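PDB 6MRO: methyl transferase from Methanosarcina acetivorans from Methanosarcina acetivorans, which binds S-adenosyl-L-homocysteine and calcium ions and is probably an S-adenosylmethionine-dependent methyltransferase. Local coordinates for residues G107-I112 / S160-L165; I112-R117 / L149-S154; A153-I158 / I169-V174. The protein carries 1 engineered substitution. All blocks are in the same frame, centred on the assembly; numbering follows the deposited sequence. Where two conformers were deposited one is given.

Contact 1 (G107-I112 / S160-L165); sequences GLFHVI and STFSPL. With SAH (S-adenosyl-L-homocysteine), chain B.
Phe109 reaches from the turn after strand 100-106 to the ring of Phe162 and the methyl group of Thr161 on helix 155-162. CB points toward that helix, and chi1 of 172° places CG opposite the backbone N, which carries the ring outward from the turn. Phe109 CG marks the start of the contact, 4.1 Å from Phe162 CZ. Further out, Phe109 CD1 makes the closest approach, 3.6 Å from Phe162 CZ. Phe109 CE1 lies 3.7 Å from Phe162 CE1 and also meets Thr161 CG2 at 3.8 Å, the methyl approaching obliquely. At the tip, Phe109 CZ is 3.9 Å from Phe162 CE1. The rings thus meet unequally: Phe162 CE1 lies over one face of the Phe109 ring, off centre toward the rim, while Phe109 CD1 lies near the Phe162 plane; the planes are inclined at 56°, an oblique pair. Thr161 CG2 also lies over a face of the Phe162 ring, so the methyl touches both aromatics. The hydroxyl of Thr161 is engaged within its own helix, bonded to Glu157 O. Met136 of strand 132-139 touches both phenylalanines, and Arg117 makes a cation-pi contact with Phe109. With the Phe109 ring cut back to an alanine, Phe162 CE1 and CZ and the Thr161 methyl are likely to lose their apolar partner, opening a gap between turn and helix. On the other side of the turn, Leu108 CD1 comes within 3.5 Å of C8 of S-adenosyl-L-homocysteine, with Val111 CG2 at 4.0 Å from the same carbon. Buried aromatic packing behind and cofactor contacts in front belong to the loop that follows the fourth strand of a Rossmann-like methyltransferase sheet, here one wall of the S-adenosyl-L-homocysteine pocket.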
loop_
_atom_site.group_PDB
_atom_site.type_symbol
_atom_site.label_atom_id
_atom_site.label_comp_id
_atom_site.label_asym_id
_atom_site.label_seq_id
_atom_site.Cartn_x
_atom_site.Cartn_y
_atom_site.Cartn_z
ATOM N N GLY A 107 2.808 2.060 2.746
ATOM C CA GLY A 107 3.443 1.732 4.009
ATOM C C GLY A 107 3.405 0.280 4.460
ATOM O O GLY A 107 3.875 -0.008 5.579
ATOM N N LEU A 108 2.874 -0.650 3.658
ATOM C CA LEU A 108 2.903 -2.052 4.086
ATOM C C LEU A 108 4.270 -2.683 3.831
ATOM O O LEU A 108 4.865 -3.283 4.735
ATOM C CB LEU A 108 1.804 -2.859 3.389
ATOM C CG LEU A 108 1.832 -4.374 3.682
ATOM C CD1 LEU A 108 1.751 -4.662 5.211
ATOM C CD2 LEU A 108 0.722 -5.151 2.929
ATOM N N PHE A 109 4.779 -2.565 2.601
ATOM C CA PHE A 109 6.110 -3.083 2.303
ATOM C C PHE A 109 7.097 -2.645 3.369
ATOM O O PHE A 109 7.933 -3.439 3.816
ATOM C CB PHE A 109 6.581 -2.611 0.929
ATOM C CG PHE A 109 8.018 -2.956 0.641
ATOM C CD1 PHE A 109 8.394 -4.270 0.408
ATOM C CD2 PHE A 109 8.991 -1.970 0.638
ATOM C CE1 PHE A 109 9.727 -4.600 0.150
ATOM C CE2 PHE A 109 10.325 -2.285 0.383
ATOM C CZ PHE A 109 10.693 -3.595 0.141
ATOM N N HIS A 110 6.950 -1.398 3.836
ATOM C CA HIS A 110 7.812 -0.822 4.863
ATOM C C HIS A 110 7.868 -1.684 6.119
ATOM O O HIS A 110 8.909 -1.751 6.775
ATOM C CB HIS A 110 7.308 0.595 5.187
ATOM C CG HIS A 110 7.991 1.249 6.348
ATOM N ND1 HIS A 110 9.289 1.714 6.287
ATOM C CD2 HIS A 110 7.542 1.549 7.593
ATOM C CE1 HIS A 110 9.618 2.252 7.450
ATOM N NE2 HIS A 110 8.574 2.168 8.259
ATOM N N VAL A 111 6.769 -2.359 6.472
ATOM C CA VAL A 111 6.741 -3.114 7.722
ATOM C C VAL A 111 6.934 -4.607 7.525
ATOM O O VAL A 111 7.165 -5.317 8.514
ATOM C CB VAL A 111 5.443 -2.857 8.520
ATOM C CG1 VAL A 111 5.293 -1.381 8.818
ATOM C CG2 VAL A 111 4.227 -3.390 7.783
ATOM N N ILE A 112 6.854 -5.107 6.290
ATOM C CA ILE A 112 7.098 -6.521 6.032
ATOM C C ILE A 112 8.531 -6.868 6.419
ATOM O O ILE A 112 9.482 -6.179 6.024
ATOM C CB ILE A 112 6.816 -6.827 4.552
ATOM C CG1 ILE A 112 5.336 -6.618 4.231
ATOM C CG2 ILE A 112 7.242 -8.262 4.186
ATOM C CD1 ILE A 112 4.391 -7.572 4.984
ATOM N N SER A 160 16.185 -4.794 -5.966
ATOM C CA SER A 160 16.524 -6.177 -5.646
ATOM C C SER A 160 15.287 -6.983 -5.257
ATOM O O SER A 160 15.174 -8.166 -5.603
ATOM C CB SER A 160 17.546 -6.215 -4.516
ATOM O OG SER A 160 17.883 -7.556 -4.227
ATOM N N THR A 161 14.348 -6.348 -4.555
ATOM C CA THR A 161 13.155 -7.036 -4.067
ATOM C C THR A 161 12.141 -7.289 -5.175
ATOM O O THR A 161 11.576 -8.387 -5.265
ATOM C CB THR A 161 12.506 -6.213 -2.953
ATOM O OG1 THR A 161 13.423 -6.079 -1.860
ATOM C CG2 THR A 161 11.229 -6.871 -2.477
ATOM N N PHE A 162 11.877 -6.295 -6.024
ATOM C CA PHE A 162 10.744 -6.400 -6.941
ATOM C C PHE A 162 11.123 -6.718 -8.387
ATOM O O PHE A 162 10.241 -7.115 -9.159
ATOM C CB PHE A 162 9.911 -5.113 -6.881
ATOM C CG PHE A 162 9.203 -4.939 -5.565
ATOM C CD1 PHE A 162 9.680 -4.051 -4.608
ATOM C CD2 PHE A 162 8.084 -5.692 -5.272
ATOM C CE1 PHE A 162 9.037 -3.920 -3.386
ATOM C CE2 PHE A 162 7.437 -5.562 -4.047
ATOM C CZ PHE A 162 7.912 -4.674 -3.113
ATOM N N SER A 163 12.389 -6.550 -8.774
ATOM C CA SER A 163 12.804 -6.944 -10.120
ATOM C C SER A 163 12.586 -8.418 -10.438
ATOM O O SER A 163 12.273 -8.721 -11.605
ATOM C CB SER A 163 14.277 -6.588 -10.351
ATOM O OG SER A 163 14.428 -5.228 -10.699
ATOM N N PRO A 164 12.773 -9.373 -9.518
ATOM C CA PRO A 164 12.618 -10.793 -9.910
ATOM C C PRO A 164 11.258 -11.145 -10.491
ATOM O O PRO A 164 11.181 -11.992 -11.392
ATOM C CB PRO A 164 12.872 -11.550 -8.602
ATOM C CG PRO A 164 13.811 -10.690 -7.871
ATOM C CD PRO A 164 13.359 -9.285 -8.160
ATOM N N LEU A 165 10.183 -10.527 -10.003
ATOM C CA LEU A 165 8.844 -10.833 -10.476
ATOM C C LEU A 165 8.165 -9.678 -11.204
ATOM O O LEU A 165 7.127 -9.898 -11.837
ATOM C CB LEU A 165 7.955 -11.280 -9.305
ATOM C CG LEU A 165 8.381 -12.551 -8.562
ATOM C CD1 LEU A 165 7.531 -12.721 -7.315
ATOM C CD2 LEU A 165 8.257 -13.767 -9.457
HETATM N N SAH B . -2.062 1.891 4.218
HETATM C CA SAH B . -2.527 2.523 5.467
HETATM C CB SAH B . -1.884 1.856 6.676
HETATM C CG SAH B . -0.360 1.767 6.590
HETATM S SD SAH B . 0.416 1.152 8.102
HETATM C C SAH B . -2.234 4.015 5.491
HETATM O O SAH B . -1.544 4.539 4.604
HETATM O OXT SAH B . -2.679 4.712 6.416
HETATM C "C5'" SAH B . 0.631 -0.573 7.564
HETATM C "C4'" SAH B . -0.655 -1.395 7.664
HETATM O "O4'" SAH B . -0.386 -2.724 7.236
HETATM C "C3'" SAH B . -1.264 -1.487 9.063
HETATM O "O3'" SAH B . -2.614 -1.058 8.973
HETATM C "C2'" SAH B . -1.121 -2.959 9.425
HETATM O "O2'" SAH B . -2.160 -3.475 10.243
HETATM C "C1'" SAH B . -1.099 -3.624 8.059
HETATM N N9 SAH B . -0.416 -4.921 7.993
HETATM C C8 SAH B . 0.817 -5.265 8.503
HETATM N N7 SAH B . 1.073 -6.540 8.163
HETATM C C5 SAH B . 0.034 -7.004 7.427
HETATM C C6 SAH B . -0.233 -8.233 6.831
HETATM N N6 SAH B . 0.630 -9.236 6.927
HETATM N N1 SAH B . -1.404 -8.400 6.140
HETATM C C2 SAH B . -2.311 -7.362 6.029
HETATM N N3 SAH B . -2.059 -6.148 6.630
HETATM C C4 SAH B . -0.894 -5.983 7.303
#

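Contact 2 (I112-R117 / L149-S154); sequences ITDEER and LPRRAS. With CA (calcium ion), chain D.
Arg151 grips the backbone carbonyl of Ile112 end-on, with NH1 and NH2 both bonded to the one oxygen. Arg151 NH2 lies 3.2 Å from Ile112 O and is tilted 20° from the carbonyl plane; NH1, at the same distance from that oxygen, stands well above the plane, on the same face. The oxygen itself lies near the guanidinium plane. A bend at chi3 (-56°) turns the end of the otherwise extended arginine chain into this position. Arg151 NH2 also forms a salt bridge with Asp114 OD1 at 3.2 Å, the carboxylate sitting at the guanidinium edge with its plane turned 68° away. Arg117 arrives from the opposite direction with its guanidinium nearly parallel to that of Arg151. Arg151 was modelled in two conformers, and the closeness of the two NH2 groups in this one is doubtful as a measure of strain. Arg117 NH1 is bonded to Phe109 O. Outward from the polar centre, Thr113 CA packs against Arg151 NH2. The next residue along, Arg152, whose side chain starts away from helix 114-127, gives its carbonyl O to a calcium ion at 2.3 Å. In this conformer, Asp114 and the Ile112 carbonyl probably offset the positive charge gathered by the two arginines, tying the start of helix 114-127 to the calcium-binding loop.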
loop_
_atom_site.group_PDB
_atom_site.type_symbol
_atom_site.label_atom_id
_atom_site.label_comp_id
_atom_site.label_asym_id
_atom_site.label_seq_id
_atom_site.Cartn_x
_atom_site.Cartn_y
_atom_site.Cartn_z
ATOM N N ILE A 112 6.854 -5.107 6.290
ATOM C CA ILE A 112 7.098 -6.521 6.032
ATOM C C ILE A 112 8.531 -6.868 6.419
ATOM O O ILE A 112 9.482 -6.179 6.024
ATOM C CB ILE A 112 6.816 -6.827 4.552
ATOM C CG1 ILE A 112 5.336 -6.618 4.231
ATOM C CG2 ILE A 112 7.242 -8.262 4.186
ATOM C CD1 ILE A 112 4.391 -7.572 4.984
ATOM N N THR A 113 8.698 -7.942 7.190
ATOM C CA THR A 113 10.023 -8.329 7.659
ATOM C C THR A 113 10.819 -9.014 6.551
ATOM O O THR A 113 10.268 -9.510 5.566
ATOM C CB THR A 113 9.945 -9.275 8.859
ATOM O OG1 THR A 113 9.436 -10.546 8.427
ATOM C CG2 THR A 113 9.033 -8.704 9.941
ATOM N N ASP A 114 12.139 -9.055 6.749
ATOM C CA ASP A 114 13.036 -9.639 5.753
ATOM C C ASP A 114 12.642 -11.072 5.421
ATOM O O ASP A 114 12.573 -11.450 4.244
ATOM C CB ASP A 114 14.481 -9.596 6.253
ATOM C CG ASP A 114 15.079 -8.202 6.205
ATOM O OD1 ASP A 114 14.413 -7.275 5.693
ATOM O OD2 ASP A 114 16.221 -8.036 6.683
ATOM N N GLU A 115 12.378 -11.891 6.441
ATOM C CA GLU A 115 12.063 -13.294 6.187
ATOM C C GLU A 115 10.713 -13.487 5.511
ATOM O O GLU A 115 10.436 -14.588 5.024
ATOM C CB GLU A 115 12.113 -14.092 7.492
ATOM C CG GLU A 115 13.523 -14.505 7.887
ATOM C CD GLU A 115 13.561 -15.349 9.141
ATOM O OE1 GLU A 115 14.297 -16.357 9.156
ATOM O OE2 GLU A 115 12.859 -15.007 10.113
ATOM N N GLU A 116 9.874 -12.452 5.462
ATOM C CA GLU A 116 8.583 -12.526 4.796
ATOM C C GLU A 116 8.563 -11.808 3.453
ATOM O O GLU A 116 7.519 -11.789 2.796
ATOM C CB GLU A 116 7.487 -11.951 5.706
ATOM C CG GLU A 116 7.326 -12.664 7.059
ATOM C CD GLU A 116 7.066 -14.165 6.936
ATOM O OE1 GLU A 116 6.177 -14.561 6.155
ATOM O OE2 GLU A 116 7.731 -14.955 7.640
ATOM N N ARG A 117 9.691 -11.235 3.017
ATOM C CA ARG A 117 9.690 -10.377 1.832
ATOM C C ARG A 117 9.476 -11.174 0.546
ATOM O O ARG A 117 8.709 -10.750 -0.325
ATOM C CB ARG A 117 10.992 -9.575 1.758
ATOM C CG ARG A 117 11.008 -8.315 2.621
ATOM C CD ARG A 117 11.576 -7.122 1.857
ATOM N NE ARG A 117 11.896 -5.971 2.707
ATOM C CZ ARG A 117 10.992 -5.198 3.314
ATOM N NH1 ARG A 117 9.698 -5.458 3.193
ATOM N NH2 ARG A 117 11.381 -4.165 4.054
ATOM N N LEU A 149 17.000 3.444 12.004
ATOM C CA LEU A 149 15.855 2.810 12.629
ATOM C C LEU A 149 14.733 3.840 12.722
ATOM O O LEU A 149 14.966 4.954 13.217
ATOM C CB LEU A 149 16.208 2.283 14.023
ATOM C CG LEU A 149 15.579 0.957 14.445
ATOM C CD1 LEU A 149 16.069 -0.179 13.558
ATOM C CD2 LEU A 149 15.900 0.671 15.911
ATOM N N PRO A 150 13.521 3.531 12.242
ATOM C CA PRO A 150 13.070 2.339 11.506
ATOM C C PRO A 150 13.821 2.137 10.184
ATOM O O PRO A 150 14.489 3.065 9.722
ATOM C CB PRO A 150 11.593 2.635 11.229
ATOM C CG PRO A 150 11.210 3.629 12.254
ATOM C CD PRO A 150 12.412 4.460 12.515
ATOM N N ARG A 151 13.724 0.939 9.609
ATOM C CA ARG A 151 14.292 0.693 8.289
ATOM C C ARG A 151 13.754 1.705 7.284
ATOM O O ARG A 151 12.657 2.246 7.439
ATOM C CB ARG A 151 13.956 -0.723 7.807
ATOM C CG ARG A 151 14.793 -1.838 8.408
ATOM C CD ARG A 151 14.238 -3.196 7.981
ATOM N NE ARG A 151 12.829 -3.327 8.345
ATOM C CZ ARG A 151 11.983 -4.191 7.790
ATOM N NH1 ARG A 151 10.717 -4.229 8.197
ATOM N NH2 ARG A 151 12.399 -5.013 6.835
ATOM N N ARG A 152 14.546 1.975 6.253
ATOM C CA ARG A 152 14.079 2.736 5.104
ATOM C C ARG A 152 14.602 2.045 3.851
ATOM O O ARG A 152 15.651 1.396 3.877
ATOM C CB ARG A 152 14.533 4.209 5.140
ATOM C CG ARG A 152 14.153 4.970 6.425
ATOM C CD ARG A 152 14.175 6.493 6.214
ATOM N NE ARG A 152 15.502 7.002 5.845
ATOM C CZ ARG A 152 16.483 7.259 6.706
ATOM N NH1 ARG A 152 16.304 7.057 8.008
ATOM N NH2 ARG A 152 17.648 7.714 6.262
ATOM N N ALA A 153 13.865 2.171 2.758
ATOM C CA ALA A 153 14.153 1.389 1.564
ATOM C C ALA A 153 14.961 2.229 0.582
ATOM O O ALA A 153 14.595 3.368 0.279
ATOM C CB ALA A 153 12.861 0.883 0.920
ATOM N N SER A 154 16.078 1.678 0.116
ATOM C CA SER A 154 16.859 2.327 -0.926
ATOM C C SER A 154 16.350 1.876 -2.288
ATOM O O SER A 154 15.581 0.923 -2.396
ATOM C CB SER A 154 18.336 1.986 -0.785
ATOM O OG SER A 154 18.532 0.611 -1.054
HETATM CA CA CA D . 17.644 0.298 4.130
HETATM O O HOH W 1 17.491 1.185 6.327
HETATM O O HOH W 2 16.025 -1.453 4.750
#

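Contact 3 (A153-I158 / I169-V174); sequences ASKAEI and IYIKDV. With CA (calcium ion), chain D.
Lys155 and Ile158 touch Ile171 where helix 155-162, begun by a capping box, packs on strand 167-177 at the edge of the sheet. Ser154 is the N-cap: its OG accepts from Glu157 N at 3.0 Å, while Ser154 N returns a bond of 2.6 Å to Glu157 OE2. The Lys155 and Ile171 side chains run past each other in opposite directions, Lys155 CG near the Ile171 CG2 methyl and Lys155 CE 3.5 Å from Ile171 O. Bends at chi3 (115°) and chi4 bring the amine to the strand backbone, where a water bridges it to Ile171 O and Asp173 OD1. The ammonium and that carboxylate are too far apart for a salt bridge; Asp173 has one with Lys142 through its other oxygen. Glu157 faces the calcium ion and binds it with both carboxylate oxygens, OE1 at 2.6 Å. Because OE2 also receives the bond from Ser154 N, the capping box probably helps orient this metal ligand; Asp141, Glu146 and the carbonyl of Arg152 bind the same ion. Ile158, one turn beyond Ser154, supplies the buried part of the contact and also touches Cys138 of strand 132-139. Ile158 CG2, opposite the backbone N, meets Ile171 CD1 at 3.6 Å.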
loop_
_atom_site.group_PDB
_atom_site.type_symbol
_atom_site.label_atom_id
_atom_site.label_comp_id
_atom_site.label_asym_id
_atom_site.label_seq_id
_atom_site.Cartn_x
_atom_site.Cartn_y
_atom_site.Cartn_z
ATOM N N ALA A 153 13.865 2.171 2.758
ATOM C CA ALA A 153 14.153 1.389 1.564
ATOM C C ALA A 153 14.961 2.229 0.582
ATOM O O ALA A 153 14.595 3.368 0.279
ATOM C CB ALA A 153 12.861 0.883 0.920
ATOM N N SER A 154 16.078 1.678 0.116
ATOM C CA SER A 154 16.859 2.327 -0.926
ATOM C C SER A 154 16.350 1.876 -2.288
ATOM O O SER A 154 15.581 0.923 -2.396
ATOM C CB SER A 154 18.336 1.986 -0.785
ATOM O OG SER A 154 18.532 0.611 -1.054
ATOM N N LYS A 155 16.774 2.576 -3.342
ATOM C CA LYS A 155 16.389 2.132 -4.676
ATOM C C LYS A 155 16.959 0.752 -4.967
ATOM O O LYS A 155 16.290 -0.089 -5.580
ATOM C CB LYS A 155 16.844 3.141 -5.728
ATOM C CG LYS A 155 16.269 4.521 -5.513
ATOM C CD LYS A 155 16.857 5.529 -6.482
ATOM C CE LYS A 155 15.796 6.061 -7.411
ATOM N NZ LYS A 155 15.932 7.535 -7.547
ATOM N N ALA A 156 18.181 0.492 -4.497
ATOM C CA ALA A 156 18.790 -0.818 -4.700
ATOM C C ALA A 156 17.980 -1.904 -4.005
ATOM O O ALA A 156 17.738 -2.974 -4.571
ATOM C CB ALA A 156 20.233 -0.810 -4.195
ATOM N N GLU A 157 17.568 -1.648 -2.762
ATOM C CA GLU A 157 16.743 -2.612 -2.045
ATOM C C GLU A 157 15.410 -2.830 -2.751
ATOM O O GLU A 157 14.951 -3.970 -2.878
ATOM C CB GLU A 157 16.531 -2.144 -0.597
ATOM C CG GLU A 157 17.838 -2.086 0.196
ATOM C CD GLU A 157 17.779 -1.183 1.434
ATOM O OE1 GLU A 157 18.690 -1.279 2.286
ATOM O OE2 GLU A 157 16.834 -0.384 1.547
ATOM N N ILE A 158 14.804 -1.756 -3.261
ATOM C CA ILE A 158 13.541 -1.879 -3.984
ATOM C C ILE A 158 13.739 -2.677 -5.266
ATOM O O ILE A 158 12.985 -3.618 -5.563
ATOM C CB ILE A 158 12.952 -0.482 -4.263
ATOM C CG1 ILE A 158 12.505 0.160 -2.945
ATOM C CG2 ILE A 158 11.758 -0.558 -5.229
ATOM C CD1 ILE A 158 12.096 1.611 -3.077
ATOM N N ILE A 169 9.001 0.306 -13.527
ATOM C CA ILE A 169 8.833 1.432 -14.438
ATOM C C ILE A 169 9.624 2.636 -13.954
ATOM O O ILE A 169 10.421 3.214 -14.703
ATOM C CB ILE A 169 7.334 1.762 -14.613
ATOM C CG1 ILE A 169 6.543 0.502 -15.000
ATOM C CG2 ILE A 169 7.151 2.862 -15.652
ATOM C CD1 ILE A 169 6.952 -0.124 -16.308
ATOM N N TYR A 170 9.455 2.985 -12.681
ATOM C CA TYR A 170 10.245 4.034 -12.063
ATOM C C TYR A 170 10.256 3.842 -10.554
ATOM O O TYR A 170 9.398 3.157 -9.987
ATOM C CB TYR A 170 9.721 5.429 -12.422
ATOM C CG TYR A 170 8.292 5.759 -12.004
ATOM C CD1 TYR A 170 7.948 5.969 -10.658
ATOM C CD2 TYR A 170 7.306 5.932 -12.964
ATOM C CE1 TYR A 170 6.657 6.299 -10.297
ATOM C CE2 TYR A 170 6.004 6.257 -12.611
ATOM C CZ TYR A 170 5.686 6.435 -11.280
ATOM O OH TYR A 170 4.400 6.768 -10.934
ATOM N N ILE A 171 11.257 4.444 -9.918
ATOM C CA ILE A 171 11.257 4.717 -8.482
ATOM C C ILE A 171 11.494 6.217 -8.342
ATOM O O ILE A 171 12.593 6.707 -8.641
ATOM C CB ILE A 171 12.333 3.911 -7.738
ATOM C CG1 ILE A 171 12.199 2.413 -8.046
ATOM C CG2 ILE A 171 12.244 4.170 -6.238
ATOM C CD1 ILE A 171 13.387 1.577 -7.605
ATOM N N LYS A 172 10.469 6.943 -7.903
ATOM C CA LYS A 172 10.455 8.399 -7.886
ATOM C C LYS A 172 10.563 8.927 -6.462
ATOM O O LYS A 172 9.959 8.374 -5.536
ATOM C CB LYS A 172 9.163 8.939 -8.515
ATOM C CG LYS A 172 9.257 9.199 -9.998
ATOM C CD LYS A 172 7.928 9.682 -10.577
ATOM C CE LYS A 172 8.055 9.835 -12.086
ATOM N NZ LYS A 172 6.749 9.900 -12.787
ATOM N N ASP A 173 11.313 10.009 -6.294
ATOM C CA ASP A 173 11.284 10.747 -5.037
ATOM C C ASP A 173 9.921 11.401 -4.870
ATOM O O ASP A 173 9.442 12.101 -5.766
ATOM C CB ASP A 173 12.377 11.815 -5.005
ATOM C CG ASP A 173 13.768 11.223 -4.895
ATOM O OD1 ASP A 173 14.528 11.300 -5.883
ATOM O OD2 ASP A 173 14.103 10.689 -3.814
ATOM N N VAL A 174 9.286 11.155 -3.729
ATOM C CA VAL A 174 8.025 11.806 -3.404
ATOM C C VAL A 174 8.033 12.192 -1.929
ATOM O O VAL A 174 9.070 12.140 -1.258
ATOM C CB VAL A 174 6.819 10.903 -3.734
ATOM C CG1 VAL A 174 6.723 10.632 -5.241
ATOM C CG2 VAL A 174 6.898 9.595 -2.943
HETATM CA CA CA D . 17.644 0.298 4.130
HETATM O O HOH W 3 14.037 9.622 -8.130
HETATM O O HOH W 1 17.491 1.185 6.327
HETATM O O HOH W 2 16.025 -1.453 4.750
#

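Helix 155-162 takes part in contacts 1 and 3, meeting the cofactor-side turn near its end and strand 167-177 near its start; their centres lie about 10 Å apart. Contacts 1 and 2 share Ile112, with centres about 8 Å apart, and are joined where Arg117 NH1 lies 2.8 Å from Phe109 O. Contacts 2 and 3 share Ala153 and Ser154 and supply ligands to the same calcium ion. Ala153 also packs on Phe109 of contact 1. The side chain of Phe109 is about 9 Å from a calcium ion, while Leu108 and Val111 of the same turn touch S-adenosyl-L-homocysteine, so the turn lies between the two sites.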